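Local coordinates for protein response regulator receiver modulated diguanylate cyclase with PAS/PAC sensor (Desulfovibrio desulfuricans subsp. desulfuricans, PDB 3CG0) that probably serves as the phosphorylation-controlled receiver domain of a diguanylate cyclase, an enzyme type that makes the second messenger cyclic di-GMP, at residues Gln28-Tyr34 with Val113-His119; Asp56-Ile62 with Leu83-Thr89; Asp69-Ala75 with Arg99-Val103. All blocks are in the same frame, centred on the assembly; numbering follows the deposited sequence.

Taken together, the three contacts show how chemistry changes with depth in a receiver domain. Interaction 2 is the core: two neighbouring parallel strands of the central sheet, joined by regular backbone bonds and walled by aliphatic side chains. Interactions 1 and 3 lie farther out, on opposite sides of the chain's centre, and are partly buried. Each pairs two helical segments through small apolar contacts with polar links added: a glutamine amide bond and a weak tyrosine-histidine bond in interaction 1, a salt bridge in interaction 3. Both touch the core: Leu118 and Leu29 meet Leu59, while Ala74 and Ala100 meet Phe87. Interaction 3 also shares helix 70-80 with the beta-alpha-beta unit of interaction 2.

Interaction 1 of 3, residues Gln28-Tyr34 with Val113-His119; sequences QLESLGY and VAADTLH
Tyr34 and His119 meet rim to rim, neither ring lying over the face of the other, with their centroids 5.7 Å apart and their planes turned by 44°. Tyr34 CE2 sits in the plane of the imidazole at its edge, while Leu32 CD1 lies in the plane of the phenol at its own edge. The polar link is His119 ND1 to Tyr34 OH, 2.7 Å long but strongly bent, 121° at the hydrogen, and therefore a weak bond in spite of its length. A chi1 of 172° swings the His119 ring away from its own backbone N and to the hydroxyl; separately, His119 CB lies against both methyls of Leu32, with CD2 of Leu32 3.8 Å from it.

Just before His119 the partners become aliphatic. Leu118 CD2 touches both Gln28 CB, 4.0 Å away, and Leu29 CD2, 3.9 Å away, the two leucine side chains crossing at about a right angle. One turn earlier than His119, the carbonyl of Ala115 is met by Leu32 CD1, 3.6 Å from its O. At the far end, Gln28 stretches out, with its chain extended beyond CG, and NE2 donates to Val113 O across a nearly straight 2.5 Å bond; the length is short enough to be read with caution. The acceptor lies close to the amide plane.

Beneath, Leu29 and Tyr34 press on Val12 of strand 11-15, and Leu118 on Leu109 of strand 107-110; elsewhere on helix 115-132, Asp116 forms a salt bridge with Arg120 of a second subunit. Helices 19-32 and 115-132 packed together on one side of a five-stranded parallel sheet, the end of the first touching the beginning of the last, are a hallmark of the CheY-like receiver fold.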
loop_
_atom_site.group_PDB
_atom_site.type_symbol
_atom_site.label_atom_id
_atom_site.label_comp_id
_atom_site.label_asym_id
_atom_site.label_seq_id
_atom_site.Cartn_x
_atom_site.Cartn_y
_atom_site.Cartn_z
ATOM N N GLN C 28 28.008 5.325 -20.433
ATOM C CA GLN C 28 27.275 5.768 -19.238
ATOM C C GLN C 28 26.329 4.722 -18.666
ATOM O O GLN C 28 26.283 4.553 -17.461
ATOM C CB GLN C 28 26.494 7.051 -19.506
ATOM C CG GLN C 28 27.345 8.300 -19.558
ATOM C CD GLN C 28 26.522 9.541 -19.822
ATOM O OE1 GLN C 28 26.001 9.737 -20.921
ATOM N NE2 GLN C 28 26.409 10.394 -18.816
ATOM N N LEU C 29 25.595 4.020 -19.527
ATOM C CA LEU C 29 24.631 3.023 -19.076
ATOM C C LEU C 29 25.295 1.784 -18.519
ATOM O O LEU C 29 24.841 1.235 -17.519
ATOM C CB LEU C 29 23.671 2.623 -20.194
ATOM C CG LEU C 29 22.643 3.670 -20.621
ATOM C CD1 LEU C 29 22.033 3.241 -21.919
ATOM C CD2 LEU C 29 21.592 3.815 -19.576
ATOM N N GLU C 30 26.367 1.351 -19.174
ATOM C CA GLU C 30 27.137 0.195 -18.728
ATOM C C GLU C 30 27.819 0.454 -17.376
ATOM O O GLU C 30 27.896 -0.449 -16.547
ATOM C CB GLU C 30 28.180 -0.172 -19.775
ATOM C CG GLU C 30 28.404 -1.654 -19.934
ATOM C CD GLU C 30 27.589 -2.237 -21.068
ATOM O OE1 GLU C 30 26.345 -2.312 -20.946
ATOM O OE2 GLU C 30 28.203 -2.629 -22.083
ATOM N N SER C 31 28.280 1.690 -17.163
ATOM C CA SER C 31 28.908 2.115 -15.906
ATOM C C SER C 31 27.920 2.167 -14.738
ATOM O O SER C 31 28.310 2.077 -13.569
ATOM C CB SER C 31 29.557 3.491 -16.085
ATOM O OG SER C 31 30.368 3.526 -17.246
ATOM N N LEU C 32 26.640 2.341 -15.063
ATOM C CA LEU C 32 25.589 2.387 -14.056
ATOM C C LEU C 32 25.139 0.975 -13.677
ATOM O O LEU C 32 24.610 0.753 -12.583
ATOM C CB LEU C 32 24.409 3.247 -14.537
ATOM C CG LEU C 32 24.652 4.769 -14.562
ATOM C CD1 LEU C 32 23.604 5.494 -15.389
ATOM C CD2 LEU C 32 24.715 5.365 -13.149
ATOM N N GLY C 33 25.362 0.026 -14.583
ATOM C CA GLY C 33 25.040 -1.373 -14.332
ATOM C C GLY C 33 24.025 -1.962 -15.299
ATOM O O GLY C 33 23.908 -3.189 -15.405
ATOM N N TYR C 34 23.306 -1.087 -16.006
ATOM C CA TYR C 34 22.245 -1.488 -16.930
ATOM C C TYR C 34 22.757 -2.353 -18.069
ATOM O O TYR C 34 23.870 -2.174 -18.548
ATOM C CB TYR C 34 21.542 -0.260 -17.526
ATOM C CG TYR C 34 20.884 0.646 -16.514
ATOM C CD1 TYR C 34 19.717 0.260 -15.856
ATOM C CD2 TYR C 34 21.416 1.903 -16.233
ATOM C CE1 TYR C 34 19.112 1.094 -14.919
ATOM C CE2 TYR C 34 20.817 2.744 -15.312
ATOM C CZ TYR C 34 19.665 2.335 -14.662
ATOM O OH TYR C 34 19.079 3.170 -13.748
ATOM N N VAL C 113 24.236 14.034 -21.599
ATOM C CA VAL C 113 23.405 13.550 -20.510
ATOM C C VAL C 113 24.281 13.288 -19.292
ATOM O O VAL C 113 25.292 12.591 -19.394
ATOM C CB VAL C 113 22.651 12.249 -20.928
ATOM C CG1 VAL C 113 21.792 11.710 -19.790
ATOM C CG2 VAL C 113 21.800 12.490 -22.181
ATOM N N ALA C 114 23.903 13.865 -18.152
ATOM C CA ALA C 114 24.523 13.517 -16.878
ATOM C C ALA C 114 24.077 12.118 -16.467
ATOM O O ALA C 114 22.892 11.787 -16.552
ATOM C CB ALA C 114 24.157 14.539 -15.808
ATOM N N ALA C 115 25.029 11.300 -16.033
ATOM C CA ALA C 115 24.752 9.916 -15.648
ATOM C C ALA C 115 23.775 9.778 -14.480
ATOM O O ALA C 115 22.940 8.879 -14.483
ATOM C CB ALA C 115 26.045 9.181 -15.336
ATOM N N ASP C 116 23.885 10.659 -13.488
ATOM C CA ASP C 116 23.055 10.563 -12.289
ATOM C C ASP C 116 21.585 10.894 -12.570
ATOM O O ASP C 116 20.693 10.301 -11.969
ATOM C CB ASP C 116 23.637 11.395 -11.127
ATOM C CG ASP C 116 23.176 12.841 -11.137
ATOM O OD1 ASP C 116 22.381 13.223 -10.245
ATOM O OD2 ASP C 116 23.599 13.596 -12.037
ATOM N N THR C 117 21.350 11.810 -13.511
ATOM C CA THR C 117 20.004 12.117 -13.990
ATOM C C THR C 117 19.471 10.949 -14.815
ATOM O O THR C 117 18.315 10.559 -14.681
ATOM C CB THR C 117 19.976 13.387 -14.861
ATOM O OG1 THR C 117 20.901 14.346 -14.340
ATOM C CG2 THR C 117 18.575 13.989 -14.882
ATOM N N LEU C 118 20.335 10.402 -15.662
ATOM C CA LEU C 118 20.035 9.235 -16.476
ATOM C C LEU C 118 19.575 8.063 -15.610
ATOM O O LEU C 118 18.562 7.432 -15.902
ATOM C CB LEU C 118 21.283 8.851 -17.279
ATOM C CG LEU C 118 21.248 7.642 -18.200
ATOM C CD1 LEU C 118 20.135 7.834 -19.194
ATOM C CD2 LEU C 118 22.602 7.473 -18.887
ATOM N N HIS C 119 20.309 7.804 -14.531
ATOM C CA HIS C 119 20.006 6.694 -13.639
ATOM C C HIS C 119 18.665 6.834 -12.915
ATOM O O HIS C 119 17.899 5.874 -12.837
ATOM C CB HIS C 119 21.124 6.513 -12.619
ATOM C CG HIS C 119 20.800 5.513 -11.558
ATOM N ND1 HIS C 119 20.626 4.173 -11.829
ATOM C CD2 HIS C 119 20.590 5.659 -10.228
ATOM C CE1 HIS C 119 20.334 3.532 -10.712
ATOM N NE2 HIS C 119 20.306 4.411 -9.725
#

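Interaction 2 of 3, residues Asp56-Ile62 with Leu83-Thr89; sequences DIALVDI and LPIIFIT
Backbone hydrogen bonds come first in this pairing of Ala58 to Asp61 with Ile85 to Ile88, two parallel neighbours at the middle of the sheet. Donors and acceptors follow the parallel pattern: Ala58 N to Pro84 O, Ile86 N to Ala58 O, Val60 N to Ile86 O at 3.1 Å, Ile88 N to Val60 O, and Ile62 N to Ile88 O at 2.9 Å. The fourth, modelled at 2.5 Å between Ile88 N and Val60 O, is suspiciously short. Weaker CA-H...O contacts run between these bonds, Leu59 CA lying 3.5 Å from Ile86 O.

Apolar contacts fill both faces. On the side of Leu59 and Ile86, these two chains run side by side, Leu59 CD2 being 3.8 Å from Ile86 CB, and Ile57 CD1 meets Ile86 CD1; helix 115-132 covers this side through Leu118 and Ser121. On the other face, Ala58 CB takes Leu83 CD2 at 3.8 Å and Ile85 CD1 at 3.9 Å, under helix 70-80.

The aromatic contact belongs to Phe87. Ile85 CG2 lies over the centre of one face of its ring, and Ile62 CD1 over the opposite face, offset toward the rim and 4.2 Å from the centroid, a CH-pi contact. Chi1 of -160° turns the Ile62 CG1 branch away from the backbone N, and a near-extended chi2 carries CD1 over that face, while Val60 O stands at the ring edge.

The polar side chain at the C-terminal end of strand 57-61 is Asp61, whose OD1 accepts from Met63 N and whose OD2 makes a long, weak ion pair with Lys111 NZ. Regular backbone bonding and apolar contacts on both faces are consistent with a stable platform, with Asp61, the predicted phospho-acceptor, at the C-terminal end of its strand.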
loop_
_atom_site.group_PDB
_atom_site.type_symbol
_atom_site.label_atom_id
_atom_site.label_comp_id
_atom_site.label_asym_id
_atom_site.label_seq_id
_atom_site.Cartn_x
_atom_site.Cartn_y
_atom_site.Cartn_z
ATOM N N ASP C 56 13.141 -3.071 -21.021
ATOM C CA ASP C 56 12.358 -2.453 -19.962
ATOM C C ASP C 56 12.081 -0.982 -20.270
ATOM O O ASP C 56 11.155 -0.401 -19.724
ATOM C CB ASP C 56 13.081 -2.581 -18.614
ATOM C CG ASP C 56 13.159 -4.023 -18.126
ATOM O OD1 ASP C 56 14.154 -4.710 -18.433
ATOM O OD2 ASP C 56 12.212 -4.475 -17.452
ATOM N N ILE C 57 12.894 -0.388 -21.140
ATOM C CA ILE C 57 12.823 1.040 -21.453
ATOM C C ILE C 57 13.545 1.335 -22.779
ATOM O O ILE C 57 14.421 0.582 -23.196
ATOM C CB ILE C 57 13.410 1.914 -20.288
ATOM C CG1 ILE C 57 13.077 3.396 -20.482
ATOM C CG2 ILE C 57 14.916 1.669 -20.106
ATOM C CD1 ILE C 57 13.187 4.230 -19.254
ATOM N N ALA C 58 13.155 2.419 -23.441
ATOM C CA ALA C 58 13.775 2.826 -24.692
ATOM C C ALA C 58 14.215 4.275 -24.590
ATOM O O ALA C 58 13.432 5.129 -24.163
ATOM C CB ALA C 58 12.792 2.646 -25.851
ATOM N N LEU C 59 15.471 4.544 -24.958
ATOM C CA LEU C 59 15.973 5.913 -25.047
ATOM C C LEU C 59 15.974 6.312 -26.503
ATOM O O LEU C 59 16.633 5.673 -27.304
ATOM C CB LEU C 59 17.383 6.031 -24.464
ATOM C CG LEU C 59 17.624 5.582 -23.018
ATOM C CD1 LEU C 59 18.993 6.039 -22.577
ATOM C CD2 LEU C 59 16.561 6.105 -22.075
ATOM N N VAL C 60 15.212 7.346 -26.851
ATOM C CA VAL C 60 14.991 7.713 -28.259
ATOM C C VAL C 60 15.503 9.123 -28.517
ATOM O O VAL C 60 15.234 10.043 -27.724
ATOM C CB VAL C 60 13.484 7.597 -28.665
ATOM C CG1 VAL C 60 13.267 7.956 -30.151
ATOM C CG2 VAL C 60 12.951 6.187 -28.423
ATOM N N ASP C 61 16.252 9.310 -29.606
ATOM C CA ASP C 61 16.627 10.671 -29.969
ATOM C C ASP C 61 15.449 11.321 -30.648
ATOM O O ASP C 61 14.940 10.817 -31.661
ATOM C CB ASP C 61 17.873 10.758 -30.846
ATOM C CG ASP C 61 18.569 12.112 -30.721
ATOM O OD1 ASP C 61 17.956 13.153 -31.045
ATOM O OD2 ASP C 61 19.730 12.146 -30.266
ATOM N N ILE C 62 15.016 12.444 -30.078
ATOM C CA ILE C 62 13.828 13.141 -30.548
ATOM C C ILE C 62 14.019 13.643 -31.978
ATOM O O ILE C 62 13.056 13.773 -32.726
ATOM C CB ILE C 62 13.405 14.282 -29.562
ATOM C CG1 ILE C 62 11.935 14.675 -29.766
ATOM C CG2 ILE C 62 14.356 15.509 -29.626
ATOM C CD1 ILE C 62 11.314 15.333 -28.546
ATOM N N LEU C 83 6.671 0.018 -23.868
ATOM C CA LEU C 83 7.902 0.546 -23.320
ATOM C C LEU C 83 7.662 1.956 -22.835
ATOM O O LEU C 83 7.004 2.749 -23.517
ATOM C CB LEU C 83 8.995 0.589 -24.399
ATOM C CG LEU C 83 10.059 -0.499 -24.554
ATOM C CD1 LEU C 83 9.553 -1.885 -24.185
ATOM C CD2 LEU C 83 10.607 -0.488 -25.979
ATOM N N PRO C 84 8.183 2.275 -21.644
ATOM C CA PRO C 84 8.366 3.657 -21.249
ATOM C C PRO C 84 9.439 4.317 -22.117
ATOM O O PRO C 84 10.395 3.667 -22.525
ATOM C CB PRO C 84 8.888 3.564 -19.822
ATOM C CG PRO C 84 8.699 2.165 -19.391
ATOM C CD PRO C 84 8.611 1.323 -20.609
ATOM N N ILE C 85 9.284 5.616 -22.337
ATOM C CA ILE C 85 10.107 6.372 -23.246
ATOM C C ILE C 85 10.744 7.547 -22.539
ATOM O O ILE C 85 10.050 8.338 -21.899
ATOM C CB ILE C 85 9.255 6.943 -24.411
ATOM C CG1 ILE C 85 8.576 5.806 -25.196
ATOM C CG2 ILE C 85 10.113 7.820 -25.326
ATOM C CD1 ILE C 85 9.520 4.673 -25.637
ATOM N N ILE C 86 12.059 7.662 -22.676
ATOM C CA ILE C 86 12.734 8.912 -22.372
ATOM C C ILE C 86 13.294 9.433 -23.677
ATOM O O ILE C 86 13.948 8.688 -24.412
ATOM C CB ILE C 86 13.859 8.721 -21.341
ATOM C CG1 ILE C 86 13.311 7.990 -20.114
ATOM C CG2 ILE C 86 14.506 10.075 -20.970
ATOM C CD1 ILE C 86 14.299 7.837 -18.997
ATOM N N PHE C 87 12.994 10.691 -23.999
ATOM C CA PHE C 87 13.546 11.282 -25.210
ATOM C C PHE C 87 14.901 11.873 -24.927
ATOM O O PHE C 87 15.103 12.512 -23.905
ATOM C CB PHE C 87 12.651 12.372 -25.784
ATOM C CG PHE C 87 11.499 11.859 -26.587
ATOM C CD1 PHE C 87 11.700 11.216 -27.812
ATOM C CD2 PHE C 87 10.202 12.072 -26.146
ATOM C CE1 PHE C 87 10.632 10.772 -28.540
ATOM C CE2 PHE C 87 9.115 11.625 -26.878
ATOM C CZ PHE C 87 9.324 10.972 -28.067
ATOM N N ILE C 88 15.824 11.649 -25.848
ATOM C CA ILE C 88 17.134 12.293 -25.828
ATOM C C ILE C 88 17.057 13.518 -26.733
ATOM O O ILE C 88 16.699 13.406 -27.910
ATOM C CB ILE C 88 18.247 11.319 -26.292
ATOM C CG1 ILE C 88 18.218 10.014 -25.472
ATOM C CG2 ILE C 88 19.605 11.990 -26.242
ATOM C CD1 ILE C 88 18.392 10.202 -23.948
ATOM N N THR C 89 17.361 14.688 -26.183
ATOM C CA THR C 89 17.136 15.936 -26.910
ATOM C C THR C 89 18.415 16.725 -27.177
ATOM O O THR C 89 19.412 16.583 -26.467
ATOM C CB THR C 89 16.139 16.881 -26.178
ATOM O OG1 THR C 89 16.747 17.399 -24.990
ATOM C CG2 THR C 89 14.849 16.171 -25.822
#

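Interaction 3 of 3, residues Asp69-Ala75 with Arg99-Val103; sequences DGVETAA and RAKRV
The capping box formed by Asp69 and Glu72 at the start of helix 70-80 is also the anchor for Arg99, which reaches it from late in helix 94-101. NH2 of the arginine grips the Asp69 carboxylate in a salt bridge: its bond to Asp69 OD1 is 2.9 Å long with 153° at the hydrogen, and the one to Asp69 OD2, at 3.1 Å, is weak. Asp69 OD1 is met on its syn side. The carboxylate and guanidinium planes stand 78° apart, and a single nitrogen, NH2, serves both oxygens, in place of the coplanar two-nitrogen pairing. A bend at chi3 of Arg99 brings the group round. Its edge then faces Asp69 OD1 and Glu72 CG, and Val71 CB lies over one of its faces.

Within the box, Glu72 N donates to Asp69 OD2 at 2.9 Å, and Asp69 N returns a weak bond to Glu72 OE2. Asp69 O is gripped in turn by Thr73 N and Thr73 OG1, which approach from opposite faces of its carbonyl plane. Asp69 CG stands between backbone N and carbonyl carbon (chi1 58°), which turns the carboxylate back over the first helical turn.

In the doubly wound receiver fold, helices 70-80 and 94-101 are neighbours on the face of the sheet that carries Phe87, and Ala74, Ala100 and Val103 all touch Phe87. Between the helices, Val71 is the main apolar piece. Its CG1 packs 3.4 Å from Arg99 O and 3.8 Å from Arg99 CB, while its other branch, CG2, lies 4.0 Å from Ala100 CB. Farther along, Val103 CG1 settles against Val71 CG1 and, at 3.8 Å, Ala75 CB, and Val103 CG2 faces Ala74 CB.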
loop_
_atom_site.group_PDB
_atom_site.type_symbol
_atom_site.label_atom_id
_atom_site.label_comp_id
_atom_site.label_asym_id
_atom_site.label_seq_id
_atom_site.Cartn_x
_atom_site.Cartn_y
_atom_site.Cartn_z
ATOM N N ASP C 69 10.686 9.039 -37.850
ATOM C CA ASP C 69 11.369 10.017 -37.008
ATOM C C ASP C 69 11.390 9.543 -35.550
ATOM O O ASP C 69 10.885 8.459 -35.245
ATOM C CB ASP C 69 10.806 11.443 -37.176
ATOM C CG ASP C 69 9.317 11.548 -36.872
ATOM O OD1 ASP C 69 8.568 11.977 -37.775
ATOM O OD2 ASP C 69 8.891 11.230 -35.736
ATOM N N GLY C 70 11.977 10.346 -34.666
ATOM C CA GLY C 70 12.117 9.986 -33.255
ATOM C C GLY C 70 10.778 9.837 -32.570
ATOM O O GLY C 70 10.572 8.930 -31.768
ATOM N N VAL C 71 9.854 10.717 -32.931
ATOM C CA VAL C 71 8.539 10.746 -32.314
ATOM C C VAL C 71 7.706 9.523 -32.705
ATOM O O VAL C 71 7.085 8.896 -31.842
ATOM C CB VAL C 71 7.837 12.110 -32.568
ATOM C CG1 VAL C 71 6.424 12.102 -32.057
ATOM C CG2 VAL C 71 8.607 13.220 -31.863
ATOM N N GLU C 72 7.740 9.167 -33.987
ATOM C CA GLU C 72 7.013 8.014 -34.511
ATOM C C GLU C 72 7.609 6.692 -34.062
ATOM O O GLU C 72 6.894 5.711 -33.888
ATOM C CB GLU C 72 7.024 8.022 -36.036
ATOM C CG GLU C 72 6.251 9.151 -36.692
ATOM C CD GLU C 72 6.337 9.079 -38.205
ATOM O OE1 GLU C 72 5.280 8.905 -38.847
ATOM O OE2 GLU C 72 7.465 9.172 -38.751
ATOM N N THR C 73 8.932 6.656 -33.937
ATOM C CA THR C 73 9.623 5.496 -33.395
ATOM C C THR C 73 9.196 5.308 -31.934
ATOM O O THR C 73 8.778 4.231 -31.554
ATOM C CB THR C 73 11.150 5.654 -33.520
ATOM O OG1 THR C 73 11.491 5.859 -34.899
ATOM C CG2 THR C 73 11.853 4.433 -33.013
ATOM N N ALA C 74 9.256 6.372 -31.143
ATOM C CA ALA C 74 8.792 6.305 -29.745
ATOM C C ALA C 74 7.292 5.984 -29.615
ATOM O O ALA C 74 6.917 5.147 -28.807
ATOM C CB ALA C 74 9.112 7.577 -29.046
ATOM N N ALA C 75 6.443 6.626 -30.425
ATOM C CA ALA C 75 5.001 6.303 -30.475
ATOM C C ALA C 75 4.745 4.820 -30.660
ATOM O O ALA C 75 3.903 4.246 -29.970
ATOM C CB ALA C 75 4.290 7.096 -31.572
ATOM N N ARG C 99 4.445 17.135 -30.889
ATOM C CA ARG C 99 4.148 15.764 -31.313
ATOM C C ARG C 99 4.689 14.748 -30.317
ATOM O O ARG C 99 4.129 13.665 -30.166
ATOM C CB ARG C 99 4.709 15.441 -32.701
ATOM C CG ARG C 99 4.846 16.601 -33.653
ATOM C CD ARG C 99 4.687 16.188 -35.115
ATOM N NE ARG C 99 5.044 14.797 -35.403
ATOM C CZ ARG C 99 6.239 14.387 -35.827
ATOM N NH1 ARG C 99 7.237 15.247 -35.994
ATOM N NH2 ARG C 99 6.440 13.099 -36.071
ATOM N N ALA C 100 5.780 15.105 -29.642
ATOM C CA ALA C 100 6.383 14.239 -28.631
ATOM C C ALA C 100 5.490 14.131 -27.398
ATOM O O ALA C 100 5.423 13.078 -26.781
ATOM C CB ALA C 100 7.750 14.739 -28.255
ATOM N N LYS C 101 4.792 15.218 -27.065
ATOM C CA LYS C 101 3.783 15.222 -26.000
ATOM C C LYS C 101 2.776 14.068 -26.143
ATOM O O LYS C 101 2.453 13.403 -25.163
ATOM C CB LYS C 101 3.044 16.565 -25.972
ATOM C CG LYS C 101 2.209 16.801 -24.712
ATOM C CD LYS C 101 1.016 17.731 -24.953
ATOM C CE LYS C 101 1.355 19.210 -24.752
ATOM N NZ LYS C 101 1.924 19.843 -25.979
ATOM N N ARG C 102 2.321 13.824 -27.372
ATOM C CA ARG C 102 1.284 12.822 -27.659
ATOM C C ARG C 102 1.671 11.357 -27.450
ATOM O O ARG C 102 0.787 10.510 -27.289
ATOM C CB ARG C 102 0.728 12.998 -29.078
ATOM C CG ARG C 102 -0.301 14.109 -29.210
ATOM C CD ARG C 102 0.237 15.318 -29.954
ATOM N NE ARG C 102 0.297 15.092 -31.399
ATOM C CZ ARG C 102 0.463 16.050 -32.312
ATOM N NH1 ARG C 102 0.589 17.323 -31.946
ATOM N NH2 ARG C 102 0.504 15.735 -33.601
ATOM N N VAL C 103 2.968 11.044 -27.453
ATOM C CA VAL C 103 3.408 9.675 -27.135
ATOM C C VAL C 103 3.490 9.508 -25.609
ATOM O O VAL C 103 3.654 8.396 -25.100
ATOM C CB VAL C 103 4.750 9.263 -27.854
ATOM C CG1 VAL C 103 4.905 9.971 -29.192
ATOM C CG2 VAL C 103 5.973 9.508 -26.992
#